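Local coordinates for aminoglycoside N(3)-acetyltransferase (Streptomyces griseus, PDB 7LAP), which probably transfers an acetyl group, as its family does from acetyl-CoA, to the 3-amino group of aminoglycoside antibiotics and so confers resistance to them, at residues B[43-48]-B[175-180]; B[75-80]-B[120-125]; B[20-25]-B[49-54]; B[182-187]-B[247-252]. One frame throughout, in Å; residues are numbered along the deposited sequence.

Contact 1 (B[43-48]-B[175-180]); sequences MFHTRL and GRVLLL
Met43 and His45 exchange four backbone hydrogen bonds with Arg176, Leu178 and Leu180, and Arg47 N adds a fifth to Leu180 O. The pattern is that of parallel strands: Leu178 N gives to Met43 O at 2.8 Å, Leu178 O takes His45 N at 2.9 Å, and Leu180 N returns to His45 O at 2.7 Å with an N-H...O angle of 168°. The segment axes, 4.6 Å apart and 11° from parallel, agree. Strands 41-46 and 176-180 are neighbours in the mixed sheet, with 74-78 on the other side of 41-46. Side chains pair in register on two faces. On one, Phe44 CB meets Leu178 CB at 3.9 Å, while chi1 of 70° sets CG between the backbone N and the carbonyl carbon and the ring leads off toward Val77 and Leu65; Thr46 and Leu180 lie alongside each other. On the other, Leu179 CD2 approaches His45 ND1 obliquely at 3.7 Å, with Val177 CG1 and Leu178 O at the ring edge. Farther out, Arg176 bridges to Asp272 and Asp40 and donates to Gly35 O. His45 ND1 is buried without a partner in the model, whereas NE2 bonds weakly to Thr188 OG1, which implies that the imidazole's polar contact lies on its NE2 side.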
loop_
_atom_site.group_PDB
_atom_site.type_symbol
_atom_site.label_atom_id
_atom_site.label_comp_id
_atom_site.label_asym_id
_atom_site.label_seq_id
_atom_site.Cartn_x
_atom_site.Cartn_y
_atom_site.Cartn_z
ATOM N N MET B 43 -0.785 -1.115 -20.882
ATOM C CA MET B 43 -0.053 -1.493 -19.681
ATOM C C MET B 43 0.840 -0.322 -19.257
ATOM O O MET B 43 1.559 0.241 -20.080
ATOM C CB MET B 43 0.790 -2.729 -19.981
ATOM C CG MET B 43 1.625 -3.195 -18.831
ATOM S SD MET B 43 2.370 -4.784 -19.250
ATOM C CE MET B 43 2.751 -5.328 -17.576
ATOM N N PHE B 44 0.797 0.062 -17.985
ATOM C CA PHE B 44 1.497 1.278 -17.623
ATOM C C PHE B 44 2.308 1.080 -16.349
ATOM O O PHE B 44 1.901 0.351 -15.439
ATOM C CB PHE B 44 0.526 2.468 -17.539
ATOM C CG PHE B 44 -0.436 2.433 -16.379
ATOM C CD1 PHE B 44 -1.543 1.606 -16.384
ATOM C CD2 PHE B 44 -0.240 3.281 -15.298
ATOM C CE1 PHE B 44 -2.426 1.606 -15.297
ATOM C CE2 PHE B 44 -1.105 3.293 -14.224
ATOM C CZ PHE B 44 -2.196 2.440 -14.214
ATOM N N HIS B 45 3.503 1.678 -16.364
ATOM C CA HIS B 45 4.473 1.720 -15.281
ATOM C C HIS B 45 4.639 3.172 -14.856
ATOM O O HIS B 45 4.817 4.051 -15.712
ATOM C CB HIS B 45 5.818 1.171 -15.773
ATOM C CG HIS B 45 5.724 -0.245 -16.251
ATOM N ND1 HIS B 45 5.420 -0.583 -17.560
ATOM C CD2 HIS B 45 5.840 -1.416 -15.576
ATOM C CE1 HIS B 45 5.379 -1.903 -17.671
ATOM N NE2 HIS B 45 5.625 -2.429 -16.483
ATOM N N THR B 46 4.600 3.427 -13.551
ATOM C CA THR B 46 4.421 4.781 -13.042
ATOM C C THR B 46 5.468 5.096 -11.986
ATOM O O THR B 46 5.702 4.297 -11.068
ATOM C CB THR B 46 3.032 4.977 -12.438
ATOM O OG1 THR B 46 2.048 4.492 -13.343
ATOM C CG2 THR B 46 2.782 6.506 -12.151
ATOM N N ARG B 47 6.056 6.284 -12.083
ATOM C CA ARG B 47 6.805 6.858 -10.967
ATOM C C ARG B 47 6.018 8.106 -10.574
ATOM O O ARG B 47 6.155 9.177 -11.172
ATOM C CB ARG B 47 8.257 7.124 -11.364
ATOM C CG ARG B 47 9.111 7.680 -10.255
ATOM C CD ARG B 47 10.600 7.417 -10.528
ATOM N NE ARG B 47 10.888 5.999 -10.359
ATOM C CZ ARG B 47 12.058 5.442 -10.642
ATOM N NH1 ARG B 47 13.039 6.191 -11.118
ATOM N NH2 ARG B 47 12.231 4.146 -10.464
ATOM N N LEU B 48 5.150 7.944 -9.575
ATOM C CA LEU B 48 4.123 8.939 -9.314
ATOM C C LEU B 48 4.715 10.309 -8.978
ATOM O O LEU B 48 4.219 11.328 -9.456
ATOM C CB LEU B 48 3.209 8.448 -8.185
ATOM C CG LEU B 48 2.115 9.389 -7.671
ATOM C CD1 LEU B 48 1.085 9.742 -8.787
ATOM C CD2 LEU B 48 1.381 8.722 -6.482
ATOM N N GLY B 175 -2.213 -3.900 -28.035
ATOM C CA GLY B 175 -2.120 -3.056 -26.871
ATOM C C GLY B 175 -0.874 -2.183 -26.893
ATOM O O GLY B 175 -0.052 -2.211 -27.807
ATOM N N ARG B 176 -0.762 -1.351 -25.859
ATOM C CA ARG B 176 0.313 -0.372 -25.753
ATOM C C ARG B 176 0.989 -0.501 -24.399
ATOM O O ARG B 176 0.449 -1.125 -23.474
ATOM C CB ARG B 176 -0.245 1.041 -25.968
ATOM C CG ARG B 176 -1.218 0.934 -27.139
ATOM C CD ARG B 176 -1.647 2.178 -27.689
ATOM N NE ARG B 176 -0.560 2.823 -28.376
ATOM C CZ ARG B 176 -0.690 4.036 -28.897
ATOM N NH1 ARG B 176 -1.862 4.663 -28.770
ATOM N NH2 ARG B 176 0.328 4.617 -29.513
ATOM N N VAL B 177 2.192 0.068 -24.313
ATOM C CA VAL B 177 2.933 0.188 -23.058
ATOM C C VAL B 177 3.223 1.663 -22.817
ATOM O O VAL B 177 3.758 2.352 -23.695
ATOM C CB VAL B 177 4.235 -0.640 -23.079
ATOM C CG1 VAL B 177 4.981 -0.483 -21.766
ATOM C CG2 VAL B 177 3.887 -2.117 -23.302
ATOM N N LEU B 178 2.853 2.146 -21.633
ATOM C CA LEU B 178 3.110 3.520 -21.217
ATOM C C LEU B 178 4.099 3.524 -20.047
ATOM O O LEU B 178 3.846 2.897 -19.012
ATOM C CB LEU B 178 1.786 4.184 -20.833
ATOM C CG LEU B 178 1.931 5.560 -20.177
ATOM C CD1 LEU B 178 2.410 6.575 -21.193
ATOM C CD2 LEU B 178 0.580 5.963 -19.576
ATOM N N LEU B 179 5.248 4.193 -20.227
ATOM C CA LEU B 179 6.118 4.524 -19.103
ATOM C C LEU B 179 5.764 5.928 -18.663
ATOM O O LEU B 179 5.989 6.890 -19.401
ATOM C CB LEU B 179 7.590 4.439 -19.493
ATOM C CG LEU B 179 7.955 3.112 -20.154
ATOM C CD1 LEU B 179 9.477 3.154 -20.525
ATOM C CD2 LEU B 179 7.577 1.898 -19.298
ATOM N N LEU B 180 5.228 6.053 -17.454
ATOM C CA LEU B 180 4.708 7.316 -16.941
ATOM C C LEU B 180 5.668 7.801 -15.843
ATOM O O LEU B 180 5.481 7.565 -14.644
ATOM C CB LEU B 180 3.256 7.084 -16.483
ATOM C CG LEU B 180 2.424 8.247 -15.928
ATOM C CD1 LEU B 180 2.494 9.434 -16.798
ATOM C CD2 LEU B 180 0.962 7.873 -15.637
#

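Contact 2 (B[75-80]-B[120-125]); sequences LLVTCG and RLPEAL
With chi1 of -64°, Val77 turns CG1 beside its own backbone N and wedges CG2 between N and the carbonyl carbon. CG2 rests 3.7 Å from Pro122 CA and also borders Leu125, while CG1 lies 4.1 Å from Leu125 CG. Leu125 comes to meet the strand because its CG stands opposite the backbone N (chi1 -167°); its CD2 is 4.1 Å from Leu75 CD1. The branched side chains meet at a slant. Pro122 brings its ring to the strand end as well: its CB is 3.3 Å from Thr78 O and its CG 3.5 Å from the same oxygen, while Cys79 SG is 4.3 Å from Pro122 CB. No hydrogen bond joins the segments. Their axes pass 8.0 Å apart at a signed angle of -124°, as a helix laid over one face of a sheet. Leu144 of strand 141-145 extends the apolar layer beside Leu125, and Leu65 of helix 58-69 extends it beside Leu75. Elsewhere on the helix, Arg120 forms salt bridges with Asp83 and Glu113 of the second subunit, and Glu123 pairs with Arg126 of its own chain. The strand-facing side is thus held mainly by van der Waals contact of apolar side chains, with the Thr78 carbonyl against the proline ring.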
loop_
_atom_site.group_PDB
_atom_site.type_symbol
_atom_site.label_atom_id
_atom_site.label_comp_id
_atom_site.label_asym_id
_atom_site.label_seq_id
_atom_site.Cartn_x
_atom_site.Cartn_y
_atom_site.Cartn_z
ATOM N N LEU B 75 -6.917 -0.876 -18.853
ATOM C CA LEU B 75 -5.636 -0.561 -18.220
ATOM C C LEU B 75 -5.050 -1.833 -17.633
ATOM O O LEU B 75 -5.781 -2.666 -17.110
ATOM C CB LEU B 75 -5.786 0.470 -17.083
ATOM C CG LEU B 75 -6.643 1.701 -17.356
ATOM C CD1 LEU B 75 -6.618 2.627 -16.128
ATOM C CD2 LEU B 75 -6.134 2.408 -18.613
ATOM N N LEU B 76 -3.739 -1.979 -17.677
ATOM C CA LEU B 76 -3.017 -3.110 -17.135
ATOM C C LEU B 76 -1.793 -2.705 -16.330
ATOM O O LEU B 76 -1.135 -1.770 -16.685
ATOM C CB LEU B 76 -2.462 -3.942 -18.264
ATOM C CG LEU B 76 -3.075 -5.220 -18.753
ATOM C CD1 LEU B 76 -4.060 -4.791 -19.804
ATOM C CD2 LEU B 76 -2.044 -6.121 -19.373
ATOM N N VAL B 77 -1.471 -3.436 -15.280
ATOM C CA VAL B 77 -0.268 -3.162 -14.498
ATOM C C VAL B 77 0.387 -4.481 -14.130
ATOM O O VAL B 77 -0.225 -5.544 -14.209
ATOM C CB VAL B 77 -0.544 -2.376 -13.196
ATOM C CG1 VAL B 77 -1.106 -0.940 -13.506
ATOM C CG2 VAL B 77 -1.491 -3.160 -12.334
ATOM N N THR B 78 1.638 -4.407 -13.704
ATOM C CA THR B 78 2.308 -5.582 -13.184
ATOM C C THR B 78 2.263 -5.479 -11.665
ATOM O O THR B 78 2.560 -4.416 -11.114
ATOM C CB THR B 78 3.728 -5.705 -13.739
ATOM O OG1 THR B 78 4.384 -6.797 -13.105
ATOM C CG2 THR B 78 4.586 -4.456 -13.456
ATOM N N CYS B 79 1.782 -6.539 -10.998
ATOM C CA CYS B 79 1.643 -6.583 -9.529
ATOM C C CYS B 79 2.696 -7.446 -8.838
ATOM O O CYS B 79 3.441 -6.973 -7.954
ATOM C CB CYS B 79 0.244 -7.130 -9.151
ATOM S SG CYS B 79 -1.070 -6.009 -9.509
ATOM N N GLY B 80 2.768 -8.732 -9.169
ATOM C CA GLY B 80 3.583 -9.637 -8.356
ATOM C C GLY B 80 3.013 -9.769 -6.950
ATOM O O GLY B 80 1.887 -9.395 -6.670
ATOM N N ARG B 120 2.868 2.731 -5.761
ATOM C CA ARG B 120 1.486 2.769 -5.464
ATOM C C ARG B 120 0.508 2.504 -6.577
ATOM O O ARG B 120 -0.589 2.150 -6.301
ATOM C CB ARG B 120 1.138 4.084 -4.799
ATOM C CG ARG B 120 1.623 4.250 -3.389
ATOM C CD ARG B 120 1.616 5.717 -3.018
ATOM N NE ARG B 120 0.312 6.080 -2.558
ATOM C CZ ARG B 120 -0.207 7.286 -2.567
ATOM N NH1 ARG B 120 0.469 8.313 -2.987
ATOM N NH2 ARG B 120 -1.417 7.438 -2.121
ATOM N N LEU B 121 0.880 2.686 -7.818
ATOM C CA LEU B 121 -0.191 2.610 -8.828
ATOM C C LEU B 121 -0.726 1.187 -9.047
ATOM O O LEU B 121 -1.950 1.012 -9.158
ATOM C CB LEU B 121 0.242 3.215 -10.174
ATOM C CG LEU B 121 -0.352 4.591 -10.482
ATOM C CD1 LEU B 121 -1.895 4.528 -10.549
ATOM C CD2 LEU B 121 0.145 5.630 -9.419
ATOM N N PRO B 122 0.125 0.150 -9.163
ATOM C CA PRO B 122 -0.442 -1.213 -9.339
ATOM C C PRO B 122 -1.287 -1.645 -8.163
ATOM O O PRO B 122 -2.305 -2.313 -8.341
ATOM C CB PRO B 122 0.806 -2.100 -9.497
ATOM C CG PRO B 122 1.828 -1.149 -10.125
ATOM C CD PRO B 122 1.580 0.166 -9.398
ATOM N N GLU B 123 -0.902 -1.256 -6.949
ATOM C CA GLU B 123 -1.700 -1.632 -5.795
ATOM C C GLU B 123 -3.021 -0.862 -5.765
ATOM O O GLU B 123 -4.035 -1.401 -5.320
ATOM C CB GLU B 123 -0.880 -1.421 -4.518
ATOM C CG GLU B 123 -1.610 -1.722 -3.256
ATOM C CD GLU B 123 -1.616 -3.227 -2.880
ATOM O OE1 GLU B 123 -1.276 -4.087 -3.740
ATOM O OE2 GLU B 123 -2.016 -3.529 -1.727
ATOM N N ALA B 124 -3.044 0.374 -6.265
ATOM C CA ALA B 124 -4.318 1.092 -6.380
ATOM C C ALA B 124 -5.194 0.504 -7.490
ATOM O O ALA B 124 -6.411 0.343 -7.314
ATOM C CB ALA B 124 -4.081 2.602 -6.623
ATOM N N LEU B 125 -4.600 0.182 -8.641
ATOM C CA LEU B 125 -5.383 -0.370 -9.754
ATOM C C LEU B 125 -6.051 -1.692 -9.363
ATOM O O LEU B 125 -7.260 -1.888 -9.584
ATOM C CB LEU B 125 -4.475 -0.555 -10.980
ATOM C CG LEU B 125 -5.008 -0.824 -12.396
ATOM C CD1 LEU B 125 -5.555 -2.227 -12.540
ATOM C CD2 LEU B 125 -6.036 0.234 -12.848
#

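Contact 3 (B[20-25]-B[49-54]); sequences GPVTRD and SAIGYV. With FMT (formic acid), chain M.
A single backbone bridge ties the loop residues leading into helix 24-34 to the residues that follow the short, weakly bonded helix 48-51. Val22 N donates to Tyr53 O at 2.7 Å with an N-H...O angle of 158°, and Pro21 CA adds a C-H...O contact to the same oxygen at 3.5 Å. The bridge is completed just past the segment by the backbone hydrogen bond of Val22 with Ser55; Val54 CA adds a C-H...O contact to Val22 O at 3.6 Å. The Val22 side chain points toward segment 49-54: chi1 of 176° puts CG1 opposite the backbone N, where it meets Ile51 CG2 at 4.0 Å, the two side chains crossing at about a right angle. Pro21 CA lies at the edge of the Tyr53 ring, in its plane, and Pro21 CB is 4.1 Å from Tyr53 CD2. Trp96 and Pro86 of the second subunit pack on Pro21 and Tyr53, respectively. Arg24, extended to NE, donates NH1 to O1 of a formic acid molecule, probably from the crystallisation liquor, at 3.0 Å, while its NE pairs with Asp67. Gly52 leaves helix 48-51 with positive phi. The whole is a single beta bridge pairing residues just before Thr23, the N-cap of helix 24-34, with the loop that leaves helix 48-51, near the subunit interface.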
loop_
_atom_site.group_PDB
_atom_site.type_symbol
_atom_site.label_atom_id
_atom_site.label_comp_id
_atom_site.label_asym_id
_atom_site.label_seq_id
_atom_site.Cartn_x
_atom_site.Cartn_y
_atom_site.Cartn_z
ATOM N N GLY B 20 2.615 23.563 -9.315
ATOM C CA GLY B 20 1.278 23.568 -8.797
ATOM C C GLY B 20 0.655 22.207 -8.963
ATOM O O GLY B 20 1.239 21.311 -9.591
ATOM N N PRO B 21 -0.550 22.041 -8.407
ATOM C CA PRO B 21 -1.253 20.750 -8.486
ATOM C C PRO B 21 -1.445 20.263 -9.915
ATOM O O PRO B 21 -1.700 21.039 -10.841
ATOM C CB PRO B 21 -2.617 21.037 -7.833
ATOM C CG PRO B 21 -2.416 22.332 -7.035
ATOM C CD PRO B 21 -1.372 23.102 -7.802
ATOM N N VAL B 22 -1.353 18.957 -10.079
ATOM C CA VAL B 22 -1.609 18.295 -11.354
ATOM C C VAL B 22 -2.965 17.616 -11.230
ATOM O O VAL B 22 -3.167 16.800 -10.324
ATOM C CB VAL B 22 -0.504 17.281 -11.690
ATOM C CG1 VAL B 22 -0.841 16.561 -12.940
ATOM C CG2 VAL B 22 0.900 18.004 -11.825
ATOM N N THR B 23 -3.906 17.979 -12.098
ATOM C CA THR B 23 -5.267 17.482 -11.942
ATOM C C THR B 23 -5.589 16.363 -12.929
ATOM O O THR B 23 -4.888 16.137 -13.915
ATOM C CB THR B 23 -6.252 18.610 -12.150
ATOM O OG1 THR B 23 -6.180 19.001 -13.535
ATOM C CG2 THR B 23 -5.902 19.766 -11.226
ATOM N N ARG B 24 -6.719 15.708 -12.671
ATOM C CA ARG B 24 -7.209 14.641 -13.537
ATOM C C ARG B 24 -7.330 15.109 -14.996
ATOM O O ARG B 24 -6.840 14.454 -15.913
ATOM C CB ARG B 24 -8.558 14.166 -12.997
ATOM C CG ARG B 24 -9.269 13.129 -13.854
ATOM C CD ARG B 24 -10.641 12.822 -13.236
ATOM N NE ARG B 24 -11.433 11.916 -14.058
ATOM C CZ ARG B 24 -12.571 11.369 -13.643
ATOM N NH1 ARG B 24 -13.023 11.668 -12.428
ATOM N NH2 ARG B 24 -13.253 10.543 -14.436
ATOM N N ASP B 25 -7.988 16.232 -15.234
ATOM C CA ASP B 25 -8.182 16.649 -16.621
ATOM C C ASP B 25 -6.874 17.049 -17.305
ATOM O O ASP B 25 -6.740 16.917 -18.528
ATOM C CB ASP B 25 -9.168 17.801 -16.716
ATOM C CG ASP B 25 -9.381 18.217 -18.148
ATOM O OD1 ASP B 25 -9.978 17.413 -18.902
ATOM O OD2 ASP B 25 -8.916 19.313 -18.536
ATOM N N SER B 49 5.759 10.367 -8.151
ATOM C CA SER B 49 6.312 11.673 -7.788
ATOM C C SER B 49 6.929 12.402 -8.978
ATOM O O SER B 49 7.075 13.628 -8.936
ATOM C CB SER B 49 7.370 11.511 -6.691
ATOM O OG SER B 49 6.757 10.976 -5.541
ATOM N N ALA B 50 7.345 11.674 -10.017
ATOM C CA ALA B 50 7.903 12.324 -11.205
ATOM C C ALA B 50 6.867 13.213 -11.877
ATOM O O ALA B 50 7.223 14.214 -12.502
ATOM C CB ALA B 50 8.396 11.270 -12.211
ATOM N N ILE B 51 5.584 12.853 -11.773
ATOM C CA ILE B 51 4.524 13.685 -12.343
ATOM C C ILE B 51 4.462 15.036 -11.638
ATOM O O ILE B 51 4.196 16.064 -12.265
ATOM C CB ILE B 51 3.171 12.947 -12.266
ATOM C CG1 ILE B 51 3.246 11.621 -13.017
ATOM C CG2 ILE B 51 2.028 13.802 -12.836
ATOM C CD1 ILE B 51 1.953 10.703 -12.864
ATOM N N GLY B 52 4.719 15.055 -10.330
ATOM C CA GLY B 52 4.573 16.247 -9.522
ATOM C C GLY B 52 3.569 16.003 -8.412
ATOM O O GLY B 52 3.320 14.850 -8.028
ATOM N N TYR B 53 2.941 17.088 -7.960
ATOM C CA TYR B 53 1.927 16.963 -6.904
ATOM C C TYR B 53 0.605 16.607 -7.570
ATOM O O TYR B 53 -0.030 17.453 -8.210
ATOM C CB TYR B 53 1.817 18.250 -6.072
ATOM C CG TYR B 53 0.721 18.067 -5.040
ATOM C CD1 TYR B 53 0.953 17.382 -3.852
ATOM C CD2 TYR B 53 -0.573 18.513 -5.296
ATOM C CE1 TYR B 53 -0.099 17.167 -2.919
ATOM C CE2 TYR B 53 -1.609 18.295 -4.393
ATOM C CZ TYR B 53 -1.382 17.628 -3.209
ATOM O OH TYR B 53 -2.475 17.425 -2.345
ATOM N N VAL B 54 0.182 15.348 -7.464
ATOM C CA VAL B 54 -1.026 14.907 -8.144
ATOM C C VAL B 54 -2.188 15.008 -7.158
ATOM O O VAL B 54 -2.195 14.335 -6.123
ATOM C CB VAL B 54 -0.889 13.484 -8.703
ATOM C CG1 VAL B 54 -2.270 13.008 -9.256
ATOM C CG2 VAL B 54 0.144 13.444 -9.823
HETATM C C FMT M . -15.355 9.415 -12.122
HETATM O O1 FMT M . -15.797 10.548 -11.928
HETATM O O2 FMT M . -15.736 8.662 -13.023
#

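Contact 4 (B[182-187]-B[247-252]); sequences APRDTM and VIVGSM
A 3-10 turn, residues 184-186, in the loop between strand 176-180 and helix 189-196 packs here against helix 244-254. Val249 meets two long side chains, one with each methyl. Its CG1 lies 3.7 Å from Arg184 CG, against the CB-CG-CD part of the arginine, and its CG2 is 3.7 Å from Met187 CE; both pairs cross at a slant. The methionine reaches it with CG opposite the backbone N (chi1 -167°) and a bend at chi3 of -76° that turns the terminal methyl to the helix, where CE also comes within 4.4 Å of Met252 SD. Arg184 bends likewise at chi3, laying its guanidinium with an edge toward the helix backbone: NH1 stands 3.5 Å from Gly250 CA, near the guanidinium plane. Through this seam the loop after a central strand is joined to a helix that also packs on strand 266-272, whose Phe271 touches Met187, Val249 and Met252 together. The turn is closed from within. Pro183 O accepts both Thr186 N and Thr186 OG1, the hydroxyl at 2.9 Å and in the carbonyl plane. In the helix, Ser251 OG reaches Val247 O at 3.0 Å from above its carbonyl plane, while Ser251 N comes from the opposite face.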
loop_
_atom_site.group_PDB
_atom_site.type_symbol
_atom_site.label_atom_id
_atom_site.label_comp_id
_atom_site.label_asym_id
_atom_site.label_seq_id
_atom_site.Cartn_x
_atom_site.Cartn_y
_atom_site.Cartn_z
ATOM N N ALA B 182 8.290 6.412 -15.311
ATOM C CA ALA B 182 9.090 5.243 -14.983
ATOM C C ALA B 182 10.269 5.136 -15.946
ATOM O O ALA B 182 10.137 5.455 -17.140
ATOM C CB ALA B 182 8.244 3.959 -15.077
ATOM N N PRO B 183 11.408 4.635 -15.486
ATOM C CA PRO B 183 12.572 4.559 -16.364
ATOM C C PRO B 183 12.463 3.406 -17.355
ATOM O O PRO B 183 11.633 2.496 -17.231
ATOM C CB PRO B 183 13.750 4.377 -15.397
ATOM C CG PRO B 183 13.151 3.846 -14.158
ATOM C CD PRO B 183 11.751 4.411 -14.072
ATOM N N ARG B 184 13.309 3.487 -18.389
ATOM C CA ARG B 184 13.223 2.547 -19.502
ATOM C C ARG B 184 13.360 1.097 -19.042
ATOM O O ARG B 184 12.775 0.197 -19.657
ATOM C CB ARG B 184 14.278 2.912 -20.550
ATOM C CG ARG B 184 13.899 4.164 -21.336
ATOM C CD ARG B 184 15.048 4.712 -22.148
ATOM N NE ARG B 184 16.192 4.960 -21.282
ATOM C CZ ARG B 184 17.460 4.928 -21.672
ATOM N NH1 ARG B 184 17.772 4.668 -22.937
ATOM N NH2 ARG B 184 18.413 5.163 -20.787
ATOM N N ASP B 185 14.073 0.844 -17.945
ATOM C CA ASP B 185 14.285 -0.548 -17.556
ATOM C C ASP B 185 13.061 -1.202 -16.928
ATOM O O ASP B 185 13.093 -2.417 -16.691
ATOM C CB ASP B 185 15.465 -0.664 -16.590
ATOM C CG ASP B 185 15.468 0.426 -15.551
ATOM O OD1 ASP B 185 14.799 0.250 -14.510
ATOM O OD2 ASP B 185 16.107 1.479 -15.794
ATOM N N THR B 186 11.988 -0.457 -16.663
ATOM C CA THR B 186 10.815 -1.036 -16.025
ATOM C C THR B 186 9.869 -1.707 -17.010
ATOM O O THR B 186 8.817 -2.206 -16.595
ATOM C CB THR B 186 10.040 0.032 -15.217
ATOM O OG1 THR B 186 9.452 0.985 -16.102
ATOM C CG2 THR B 186 10.963 0.762 -14.290
ATOM N N MET B 187 10.199 -1.753 -18.298
ATOM C CA MET B 187 9.260 -2.317 -19.262
ATOM C C MET B 187 9.161 -3.847 -19.139
ATOM O O MET B 187 9.933 -4.586 -19.758
ATOM C CB MET B 187 9.646 -1.929 -20.692
ATOM C CG MET B 187 8.528 -2.230 -21.672
ATOM S SD MET B 187 9.027 -2.145 -23.397
ATOM C CE MET B 187 9.084 -0.354 -23.545
ATOM N N VAL B 247 18.905 -0.574 -22.333
ATOM C CA VAL B 247 19.595 -0.500 -23.620
ATOM C C VAL B 247 18.650 -0.876 -24.761
ATOM O O VAL B 247 18.601 -0.193 -25.789
ATOM C CB VAL B 247 20.854 -1.385 -23.597
ATOM C CG1 VAL B 247 21.544 -1.385 -24.966
ATOM C CG2 VAL B 247 21.787 -0.930 -22.505
ATOM N N ILE B 248 17.864 -1.941 -24.586
ATOM C CA ILE B 248 16.923 -2.361 -25.627
ATOM C C ILE B 248 15.910 -1.251 -25.924
ATOM O O ILE B 248 15.654 -0.911 -27.087
ATOM C CB ILE B 248 16.225 -3.674 -25.214
ATOM C CG1 ILE B 248 17.242 -4.789 -24.959
ATOM C CG2 ILE B 248 15.227 -4.129 -26.276
ATOM C CD1 ILE B 248 16.591 -6.122 -24.619
ATOM N N VAL B 249 15.310 -0.673 -24.877
ATOM C CA VAL B 249 14.303 0.368 -25.081
ATOM C C VAL B 249 14.927 1.611 -25.699
ATOM O O VAL B 249 14.303 2.285 -26.538
ATOM C CB VAL B 249 13.578 0.694 -23.759
ATOM C CG1 VAL B 249 12.659 1.905 -23.934
ATOM C CG2 VAL B 249 12.771 -0.508 -23.291
ATOM N N GLY B 250 16.159 1.936 -25.300
ATOM C CA GLY B 250 16.843 3.054 -25.926
ATOM C C GLY B 250 17.056 2.847 -27.416
ATOM O O GLY B 250 16.850 3.764 -28.220
ATOM N N SER B 251 17.463 1.633 -27.808
ATOM C CA SER B 251 17.602 1.323 -29.230
ATOM C C SER B 251 16.249 1.309 -29.917
ATOM O O SER B 251 16.117 1.741 -31.068
ATOM C CB SER B 251 18.275 -0.034 -29.431
ATOM O OG SER B 251 19.438 -0.145 -28.646
ATOM N N MET B 252 15.245 0.761 -29.237
ATOM C CA MET B 252 13.879 0.803 -29.737
ATOM C C MET B 252 13.482 2.229 -30.095
ATOM O O MET B 252 13.031 2.508 -31.214
ATOM C CB MET B 252 12.952 0.237 -28.664
ATOM C CG MET B 252 11.547 -0.014 -29.085
ATOM S SD MET B 252 10.613 -0.659 -27.674
ATOM C CE MET B 252 11.468 -2.196 -27.271
#

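Contacts 1 and 2 meet in the mixed sheet, where strands 41-46 and 74-78 are neighbours: their centres are about 10 Å apart, and Phe44 touches Val77. Contact 2 is nested within the chain loop that contact 1 closes. Contact 3, about 16 Å from contact 1, alternates with it along the sequence and touches it through Ile51 on Leu180. Contact 4 follows in series, about 12 Å from contact 1, with His45 against Ala182. Contacts 3 and 4 are farthest apart, about 24 Å between centres. Contact 1 is thus the sheet core from which helix packing (2), the N-terminal region (3) and the loop after strand 176-180 (4) branch, with contacts 2 and 3 reaching the second subunit.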